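Long-range contact in putative (Helicobacter pylori, PDB 4O8S), which probably transfers nucleotides, having the fold of the nucleotidyltransferase superfamily and belonging to the AbiEii toxin family of type IV toxin-antitoxin systems: residues Glu4-Ile16 / Tyr89-Leu102. Numbering follows the deposited sequence.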
ATOM      1  N   GLU A   4     -11.267  18.749  -0.642  1.00 58.43           N
ATOM      2  CA  GLU A   4     -12.647  18.253  -0.609  1.00 60.50           C
ATOM      3  C   GLU A   4     -12.820  17.114  -1.613  1.00 56.49           C
ATOM      4  O   GLU A   4     -13.559  16.149  -1.377  1.00 51.74           O
ATOM      5  CB  GLU A   4     -13.630  19.390  -0.906  1.00 63.73           C
ATOM      6  CG  GLU A   4     -15.111  18.992  -0.893  1.00 68.58           C
ATOM      7  CD  GLU A   4     -16.042  20.158  -0.547  1.00 75.71           C
ATOM      8  OE1 GLU A   4     -15.685  20.973   0.334  1.00 76.63           O
ATOM      9  OE2 GLU A   4     -17.135  20.260  -1.150  1.00 76.03           O
ATOM     10  N   GLN A   5     -12.122  17.242  -2.735  1.00 58.36           N
ATOM     11  CA  GLN A   5     -12.081  16.205  -3.749  1.00 57.86           C
ATOM     12  C   GLN A   5     -11.479  14.920  -3.154  1.00 55.04           C
ATOM     13  O   GLN A   5     -12.027  13.831  -3.318  1.00 48.35           O
ATOM     14  CB  GLN A   5     -11.259  16.702  -4.942  1.00 59.84           C
ATOM     15  CG  GLN A   5     -10.936  15.639  -5.984  1.00 64.57           C
ATOM     16  CD  GLN A   5      -9.957  16.131  -7.045  1.00 72.82           C
ATOM     17  OE1 GLN A   5      -9.908  17.324  -7.363  1.00 79.26           O
ATOM     18  NE2 GLN A   5      -9.169  15.210  -7.597  1.00 72.53           N
ATOM     19  N   ALA A   6     -10.359  15.061  -2.449  1.00 38.79           N
ATOM     20  CA  ALA A   6      -9.728  13.925  -1.785  1.00 39.60           C
ATOM     21  C   ALA A   6     -10.653  13.321  -0.725  1.00 39.95           C
ATOM     22  O   ALA A   6     -10.735  12.089  -0.589  1.00 33.22           O
ATOM     23  CB  ALA A   6      -8.395  14.345  -1.166  1.00 40.71           C
ATOM     24  N   LEU A   7     -11.348  14.183   0.022  1.00 46.14           N
ATOM     25  CA  LEU A   7     -12.257  13.732   1.082  1.00 44.51           C
ATOM     26  C   LEU A   7     -13.387  12.854   0.549  1.00 44.01           C
ATOM     27  O   LEU A   7     -13.748  11.845   1.158  1.00 43.14           O
ATOM     28  CB  LEU A   7     -12.868  14.924   1.831  1.00 50.16           C
ATOM     29  CG  LEU A   7     -12.018  15.734   2.820  1.00 59.37           C
ATOM     30  CD1 LEU A   7     -12.905  16.727   3.577  1.00 60.35           C
ATOM     31  CD2 LEU A   7     -11.271  14.828   3.798  1.00 51.71           C
ATOM     32  N   ASN A   8     -13.980  13.248  -0.572  1.00 40.54           N
ATOM     33  CA  ASN A   8     -15.035  12.424  -1.143  1.00 39.94           C
ATOM     34  C   ASN A   8     -14.467  11.118  -1.693  1.00 36.29           C
ATOM     35  O   ASN A   8     -15.093  10.065  -1.571  1.00 38.67           O
ATOM     36  CB  ASN A   8     -15.823  13.203  -2.190  1.00 44.64           C
ATOM     37  CG  ASN A   8     -16.786  14.186  -1.554  1.00 48.25           C
ATOM     38  OD1 ASN A   8     -17.476  13.846  -0.591  1.00 48.35           O
ATOM     39  ND2 ASN A   8     -16.813  15.413  -2.059  1.00 50.54           N
ATOM     40  N   HIS A   9     -13.265  11.188  -2.258  1.00 36.53           N
ATOM     41  CA  HIS A   9     -12.569   9.996  -2.733  1.00 38.60           C
ATOM     42  C   HIS A   9     -12.335   8.998  -1.591  1.00 37.77           C
ATOM     43  O   HIS A   9     -12.644   7.806  -1.717  1.00 34.93           O
ATOM     44  CB  HIS A   9     -11.238  10.383  -3.372  1.00 37.20           C
ATOM     45  CG  HIS A   9     -10.612   9.287  -4.182  1.00 36.90           C
ATOM     46  ND1 HIS A   9     -11.138   8.859  -5.386  1.00 36.59           N
ATOM     47  CD2 HIS A   9      -9.496   8.548  -3.976  1.00 37.70           C
ATOM     48  CE1 HIS A   9     -10.377   7.899  -5.878  1.00 36.49           C
ATOM     49  NE2 HIS A   9      -9.373   7.688  -5.044  1.00 36.62           N
ATOM     50  N   GLU A  10     -11.790   9.480  -0.475  1.00 36.55           N
ATOM     51  CA  GLU A  10     -11.565   8.609   0.684  1.00 34.37           C
ATOM     52  C   GLU A  10     -12.867   7.995   1.179  1.00 33.26           C
ATOM     53  O   GLU A  10     -12.918   6.822   1.561  1.00 33.27           O
ATOM     54  CB  GLU A  10     -10.888   9.377   1.830  1.00 36.72           C
ATOM     55  CG  GLU A  10     -10.633   8.481   3.060  1.00 42.81           C
ATOM     56  CD  GLU A  10      -9.785   9.124   4.158  1.00 45.48           C
ATOM     57  OE1 GLU A  10      -9.228  10.228   3.949  1.00 48.24           O
ATOM     58  OE2 GLU A  10      -9.664   8.499   5.239  1.00 53.03           O
ATOM     59  N   LYS A  11     -13.928   8.790   1.182  1.00 37.94           N
ATOM     60  CA  LYS A  11     -15.227   8.313   1.650  1.00 40.44           C
ATOM     61  C   LYS A  11     -15.747   7.170   0.775  1.00 38.24           C
ATOM     62  O   LYS A  11     -16.297   6.183   1.280  1.00 36.59           O
ATOM     63  CB  LYS A  11     -16.220   9.470   1.653  1.00 42.28           C
ATOM     64  CG  LYS A  11     -17.651   9.086   1.994  1.00 47.82           C
ATOM     65  CD  LYS A  11     -18.553  10.306   1.770  1.00 54.45           C
ATOM     66  CE  LYS A  11     -19.968  10.101   2.291  1.00 62.85           C
ATOM     67  NZ  LYS A  11     -20.823  11.310   2.032  1.00 65.66           N
ATOM     68  N   LEU A  12     -15.566   7.295  -0.539  1.00 31.53           N
ATOM     69  CA  LEU A  12     -15.988   6.224  -1.433  1.00 32.96           C
ATOM     70  C   LEU A  12     -15.124   4.999  -1.235  1.00 29.65           C
ATOM     71  O   LEU A  12     -15.639   3.892  -1.167  1.00 29.42           O
ATOM     72  CB  LEU A  12     -15.933   6.673  -2.893  1.00 33.50           C
ATOM     73  CG  LEU A  12     -16.121   5.602  -3.972  1.00 32.08           C
ATOM     74  CD1 LEU A  12     -17.494   4.949  -3.923  1.00 30.04           C
ATOM     75  CD2 LEU A  12     -15.875   6.236  -5.342  1.00 33.27           C
HETATM   76  N   MSE A  13     -13.807   5.191  -1.130  1.00 30.29           N
HETATM   77  CA  MSE A  13     -12.917   4.052  -0.917  1.00 31.03           C
HETATM   78  C   MSE A  13     -13.270   3.273   0.347  1.00 31.04           C
HETATM   79  O   MSE A  13     -13.370   2.041   0.311  1.00 32.24           O
HETATM   80  CB  MSE A  13     -11.459   4.501  -0.873  1.00 31.36           C
HETATM   81  CG  MSE A  13     -10.936   5.050  -2.199  1.00 30.16           C
HETATM   82 SE   MSE A  13      -8.952   5.162  -2.081  1.00 38.23          SE
HETATM   83  CE  MSE A  13      -8.765   6.429  -0.609  1.00 33.71           C
ATOM     84  N   ARG A  14     -13.487   3.986   1.455  1.00 36.64           N
ATOM     85  CA  ARG A  14     -13.834   3.340   2.734  1.00 40.87           C
ATOM     86  C   ARG A  14     -15.125   2.533   2.676  1.00 36.38           C
ATOM     87  O   ARG A  14     -15.180   1.414   3.177  1.00 38.91           O
ATOM     88  CB  ARG A  14     -13.966   4.382   3.855  1.00 42.69           C
ATOM     89  CG  ARG A  14     -12.644   4.962   4.346  1.00 43.91           C
ATOM     90  CD  ARG A  14     -12.840   5.725   5.670  1.00 51.67           C
ATOM     91  NE  ARG A  14     -11.552   6.105   6.243  1.00 54.10           N
ATOM     92  CZ  ARG A  14     -10.833   5.322   7.046  1.00 50.11           C
ATOM     93  NH1 ARG A  14     -11.280   4.111   7.379  1.00 53.86           N
ATOM     94  NH2 ARG A  14      -9.663   5.744   7.513  1.00 52.01           N
ATOM     95  N   ALA A  15     -16.165   3.115   2.084  1.00 33.65           N
ATOM     96  CA  ALA A  15     -17.452   2.432   1.971  1.00 35.18           C
ATOM     97  C   ALA A  15     -17.275   1.126   1.207  1.00 36.30           C
ATOM     98  O   ALA A  15     -17.807   0.069   1.591  1.00 35.54           O
ATOM     99  CB  ALA A  15     -18.450   3.316   1.264  1.00 35.21           C
ATOM    100  N   ILE A  16     -16.509   1.194   0.124  1.00 34.01           N
ATOM    101  CA  ILE A  16     -16.275  -0.001  -0.671  1.00 33.81           C
ATOM    102  C   ILE A  16     -15.591  -1.070   0.162  1.00 31.75           C
ATOM    103  O   ILE A  16     -16.088  -2.198   0.257  1.00 32.46           O
ATOM    104  CB  ILE A  16     -15.441   0.318  -1.942  1.00 33.79           C
ATOM    105  CG1 ILE A  16     -16.324   1.031  -2.965  1.00 32.82           C
ATOM    106  CG2 ILE A  16     -14.876  -0.940  -2.548  1.00 29.14           C
ATOM    107  CD1 ILE A  16     -15.540   1.671  -4.110  1.00 31.88           C
ATOM    108  N   TYR A  89     -17.299   8.276 -11.063  1.00 38.80           N
ATOM    109  CA  TYR A  89     -18.256   8.824 -10.113  1.00 40.56           C
ATOM    110  C   TYR A  89     -18.160  10.334 -10.054  1.00 40.60           C
ATOM    111  O   TYR A  89     -17.152  10.926 -10.473  1.00 40.55           O
ATOM    112  CB  TYR A  89     -18.010   8.252  -8.709  1.00 37.00           C
ATOM    113  CG  TYR A  89     -16.754   8.799  -8.052  1.00 37.91           C
ATOM    114  CD1 TYR A  89     -15.517   8.190  -8.252  1.00 35.69           C
ATOM    115  CD2 TYR A  89     -16.806   9.920  -7.232  1.00 37.47           C
ATOM    116  CE1 TYR A  89     -14.373   8.690  -7.661  1.00 34.64           C
ATOM    117  CE2 TYR A  89     -15.671  10.423  -6.640  1.00 38.94           C
ATOM    118  CZ  TYR A  89     -14.461   9.806  -6.848  1.00 33.69           C
ATOM    119  OH  TYR A  89     -13.329  10.319  -6.262  1.00 34.28           O
ATOM    120  N   ALA A  90     -19.212  10.943  -9.515  1.00 40.16           N
ATOM    121  CA  ALA A  90     -19.227  12.372  -9.218  1.00 48.55           C
ATOM    122  C   ALA A  90     -19.723  12.544  -7.788  1.00 49.31           C
ATOM    123  O   ALA A  90     -20.099  11.558  -7.131  1.00 47.81           O
ATOM    124  CB  ALA A  90     -20.134  13.126 -10.196  1.00 49.65           C
ATOM    125  N   THR A  91     -19.722  13.783  -7.302  1.00 47.79           N
ATOM    126  CA  THR A  91     -20.201  14.072  -5.951  1.00 54.97           C
ATOM    127  C   THR A  91     -21.337  15.085  -5.992  1.00 59.54           C
ATOM    128  O   THR A  91     -21.699  15.576  -7.063  1.00 56.71           O
ATOM    129  CB  THR A  91     -19.078  14.627  -5.048  1.00 53.12           C
ATOM    130  OG1 THR A  91     -18.683  15.926  -5.509  1.00 56.48           O
ATOM    131  CG2 THR A  91     -17.878  13.712  -5.074  1.00 49.41           C
ATOM    132  N   LYS A  92     -21.900  15.389  -4.827  1.00 84.83           N
ATOM    133  CA  LYS A  92     -22.865  16.474  -4.722  1.00 87.19           C
ATOM    134  C   LYS A  92     -22.113  17.799  -4.768  1.00 86.76           C
ATOM    135  O   LYS A  92     -22.619  18.809  -5.263  1.00 84.23           O
ATOM    136  CB  LYS A  92     -23.670  16.361  -3.427  1.00 85.81           C
ATOM    137  CG  LYS A  92     -24.483  15.075  -3.314  1.00 88.94           C
ATOM    138  CD  LYS A  92     -25.279  14.792  -4.587  1.00 89.12           C
ATOM    139  CE  LYS A  92     -26.100  13.513  -4.458  1.00 89.16           C
ATOM    140  NZ  LYS A  92     -27.098  13.594  -3.352  1.00 97.15           N
ATOM    141  N   ASP A  93     -20.881  17.766  -4.271  1.00 85.93           N
ATOM    142  CA  ASP A  93     -20.029  18.946  -4.203  1.00 83.22           C
ATOM    143  C   ASP A  93     -19.508  19.342  -5.587  1.00 86.47           C
ATOM    144  O   ASP A  93     -19.054  20.473  -5.791  1.00 82.62           O
ATOM    145  CB  ASP A  93     -18.852  18.674  -3.258  1.00 83.98           C
ATOM    146  CG  ASP A  93     -19.289  18.032  -1.942  1.00 85.89           C
ATOM    147  OD1 ASP A  93     -20.508  17.991  -1.662  1.00 87.02           O
ATOM    148  OD2 ASP A  93     -18.406  17.576  -1.181  1.00 84.22           O
ATOM    149  N   ASN A  94     -19.590  18.406  -6.531  1.00 69.61           N
ATOM    150  CA  ASN A  94     -18.967  18.560  -7.843  1.00 66.99           C
ATOM    151  C   ASN A  94     -19.449  17.478  -8.806  1.00 67.47           C
ATOM    152  O   ASN A  94     -19.437  16.292  -8.464  1.00 66.07           O
ATOM    153  CB  ASN A  94     -17.446  18.480  -7.698  1.00 65.34           C
ATOM    154  CG  ASN A  94     -16.714  18.916  -8.946  1.00 67.70           C
ATOM    155  OD1 ASN A  94     -17.242  18.818 -10.054  1.00 69.62           O
ATOM    156  ND2 ASN A  94     -15.484  19.397  -8.774  1.00 65.64           N
ATOM    157  N   LYS A  95     -19.862  17.880 -10.006  1.00 69.88           N
ATOM    158  CA  LYS A  95     -20.355  16.923 -10.998  1.00 73.41           C
ATOM    159  C   LYS A  95     -19.285  16.511 -12.013  1.00 72.33           C
ATOM    160  O   LYS A  95     -19.560  15.751 -12.945  1.00 74.53           O
ATOM    161  CB  LYS A  95     -21.610  17.451 -11.706  1.00 76.21           C
ATOM    162  CG  LYS A  95     -22.874  17.453 -10.833  1.00 79.67           C
ATOM    163  CD  LYS A  95     -23.042  16.128 -10.083  1.00 80.86           C
ATOM    164  CE  LYS A  95     -24.355  16.073  -9.291  1.00 84.82           C
ATOM    165  NZ  LYS A  95     -24.503  17.187  -8.302  1.00 82.52           N
ATOM    166  N   GLU A  96     -18.067  17.008 -11.822  1.00 65.32           N
ATOM    167  CA  GLU A  96     -16.941  16.611 -12.658  1.00 68.05           C
ATOM    168  C   GLU A  96     -16.527  15.177 -12.339  1.00 68.50           C
ATOM    169  O   GLU A  96     -16.342  14.818 -11.170  1.00 64.60           O
ATOM    170  CB  GLU A  96     -15.761  17.561 -12.461  1.00 68.11           C
ATOM    171  CG  GLU A  96     -14.421  16.994 -12.896  1.00 72.30           C
ATOM    172  CD  GLU A  96     -13.301  18.013 -12.786  1.00 80.49           C
ATOM    173  OE1 GLU A  96     -13.349  19.026 -13.522  1.00 82.16           O
ATOM    174  OE2 GLU A  96     -12.376  17.804 -11.962  1.00 81.63           O
ATOM    175  N   GLU A  97     -16.379  14.363 -13.383  1.00 64.42           N
ATOM    176  CA  GLU A  97     -16.185  12.923 -13.214  1.00 60.07           C
ATOM    177  C   GLU A  97     -14.797  12.563 -12.691  1.00 53.74           C
ATOM    178  O   GLU A  97     -13.779  13.000 -13.221  1.00 54.91           O
ATOM    179  CB  GLU A  97     -16.484  12.164 -14.520  1.00 58.55           C
ATOM    180  CG  GLU A  97     -16.450  10.635 -14.379  1.00 55.25           C
ATOM    181  CD  GLU A  97     -17.087   9.905 -15.561  1.00 58.98           C
ATOM    182  OE1 GLU A  97     -18.316   9.654 -15.519  1.00 55.97           O
ATOM    183  OE2 GLU A  97     -16.354   9.566 -16.522  1.00 57.84           O
ATOM    184  N   GLN A  98     -14.775  11.756 -11.639  1.00 47.02           N
ATOM    185  CA  GLN A  98     -13.526  11.288 -11.062  1.00 43.55           C
ATOM    186  C   GLN A  98     -13.425   9.800 -11.318  1.00 39.24           C
ATOM    187  O   GLN A  98     -14.431   9.140 -11.615  1.00 35.25           O
ATOM    188  CB  GLN A  98     -13.511  11.532  -9.551  1.00 43.67           C
ATOM    189  CG  GLN A  98     -13.751  12.986  -9.130  1.00 47.78           C
ATOM    190  CD  GLN A  98     -12.834  13.956  -9.845  1.00 51.18           C
ATOM    191  OE1 GLN A  98     -13.296  14.880 -10.516  1.00 57.17           O
ATOM    192  NE2 GLN A  98     -11.528  13.754  -9.708  1.00 50.31           N
ATOM    193  N   THR A  99     -12.215   9.268 -11.191  1.00 40.67           N
ATOM    194  CA  THR A  99     -11.998   7.844 -11.388  1.00 40.56           C
ATOM    195  C   THR A  99     -11.372   7.198 -10.146  1.00 40.18           C
ATOM    196  O   THR A  99     -10.377   7.705  -9.610  1.00 40.60           O
ATOM    197  CB  THR A  99     -11.089   7.588 -12.613  1.00 43.32           C
ATOM    198  OG1 THR A  99     -11.730   8.090 -13.799  1.00 51.10           O
ATOM    199  CG2 THR A  99     -10.812   6.085 -12.779  1.00 44.39           C
ATOM    200  N   LEU A 100     -11.969   6.094  -9.697  1.00 33.90           N
ATOM    201  CA  LEU A 100     -11.349   5.212  -8.714  1.00 35.45           C
ATOM    202  C   LEU A 100     -10.918   3.924  -9.401  1.00 31.48           C
ATOM    203  O   LEU A 100     -11.754   3.187  -9.940  1.00 32.60           O
ATOM    204  CB  LEU A 100     -12.318   4.880  -7.571  1.00 29.94           C
ATOM    205  CG  LEU A 100     -11.835   3.794  -6.597  1.00 28.36           C
ATOM    206  CD1 LEU A 100     -10.523   4.216  -5.972  1.00 33.85           C
ATOM    207  CD2 LEU A 100     -12.866   3.545  -5.508  1.00 30.90           C
ATOM    208  N   LYS A 101      -9.616   3.653  -9.399  1.00 30.83           N
ATOM    209  CA  LYS A 101      -9.108   2.406  -9.956  1.00 29.51           C
ATOM    210  C   LYS A 101      -9.174   1.294  -8.915  1.00 32.98           C
ATOM    211  O   LYS A 101      -8.717   1.462  -7.775  1.00 29.39           O
ATOM    212  CB  LYS A 101      -7.670   2.563 -10.477  1.00 36.30           C
ATOM    213  CG  LYS A 101      -7.071   1.220 -10.947  1.00 40.45           C
ATOM    214  CD  LYS A 101      -5.875   1.385 -11.897  1.00 47.93           C
ATOM    215  CE  LYS A 101      -4.636   1.950 -11.214  1.00 54.14           C
ATOM    216  NZ  LYS A 101      -3.456   1.937 -12.142  1.00 57.85           N
ATOM    217  N   LEU A 102      -9.753   0.159  -9.297  1.00 26.46           N
ATOM    218  CA  LEU A 102      -9.879  -0.977  -8.382  1.00 31.28           C
ATOM    219  C   LEU A 102      -9.304  -2.200  -9.070  1.00 30.76           C
ATOM    220  O   LEU A 102      -9.767  -2.600 -10.141  1.00 30.19           O
ATOM    221  CB  LEU A 102     -11.347  -1.207  -8.011  1.00 26.32           C
ATOM    222  CG  LEU A 102     -11.700  -2.070  -6.801  1.00 31.21           C
ATOM    223  CD1 LEU A 102     -13.129  -1.785  -6.392  1.00 35.09           C
ATOM    224  CD2 LEU A 102     -11.542  -3.558  -7.104  1.00 29.99           C
TER
HETATM  225  O   HOH W   1     -13.725  13.068  -5.396  1.00 44.29           O
HETATM  226  O   HOH W   2     -15.817  16.698  -4.707  1.00 57.19           O
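L100 is the main bump that hairpin 89-102 pushes up against helix 4-16, and H9, L12, M13 and I16 form the hollow that takes it. Its two methyls divide the work: L100 CD1 approaches the H9 ring obliquely, 3.7 Å from H9 CE1, while L100 CD2 fits between the branches of L12 and I16, with I16 CD1 at 3.6 Å. L12 serves twice: besides walling the hollow, it lays L12 CD2 over one face of the Y89 ring, a CH-pi contact 3.7 Å from the Y89 ring centroid, and CB of Q98 covers the opposite face, leaving the phenol sandwiched. With chi1 of 72° the Y89 ring rises between its own backbone N and carbonyl carbon, which brings OH to the edge of the H9 ring. There Y89 OH and H9 ND1 share a hydrogen bond of 2.8 Å, H9 NE2 is hydrogen-bonded to the backbone O of E44, and a water ties Y89 OH to the carbonyl O of Q5. Past the ring the surface turns polar. N8 lays CB against T91 CG2 (3.6 Å) and sends ND2 to OD2 of the poorly ordered D93, a nearly straight bond (169°) of 2.8 Å that arrives from above the carboxylate plane. E4 OE2 lies 3.0 Å from D93 OD2, two acceptors of like charge with no bond between them. Helix 4-16 packs on one face of the mixed sheet, running 36° from the direction of strand 98-102. Strand 46-50 extends the floor, L46 touching M13, I16 and L100, while I68 of strand 68-75 meets N8, Y89 and T91 on the other flank.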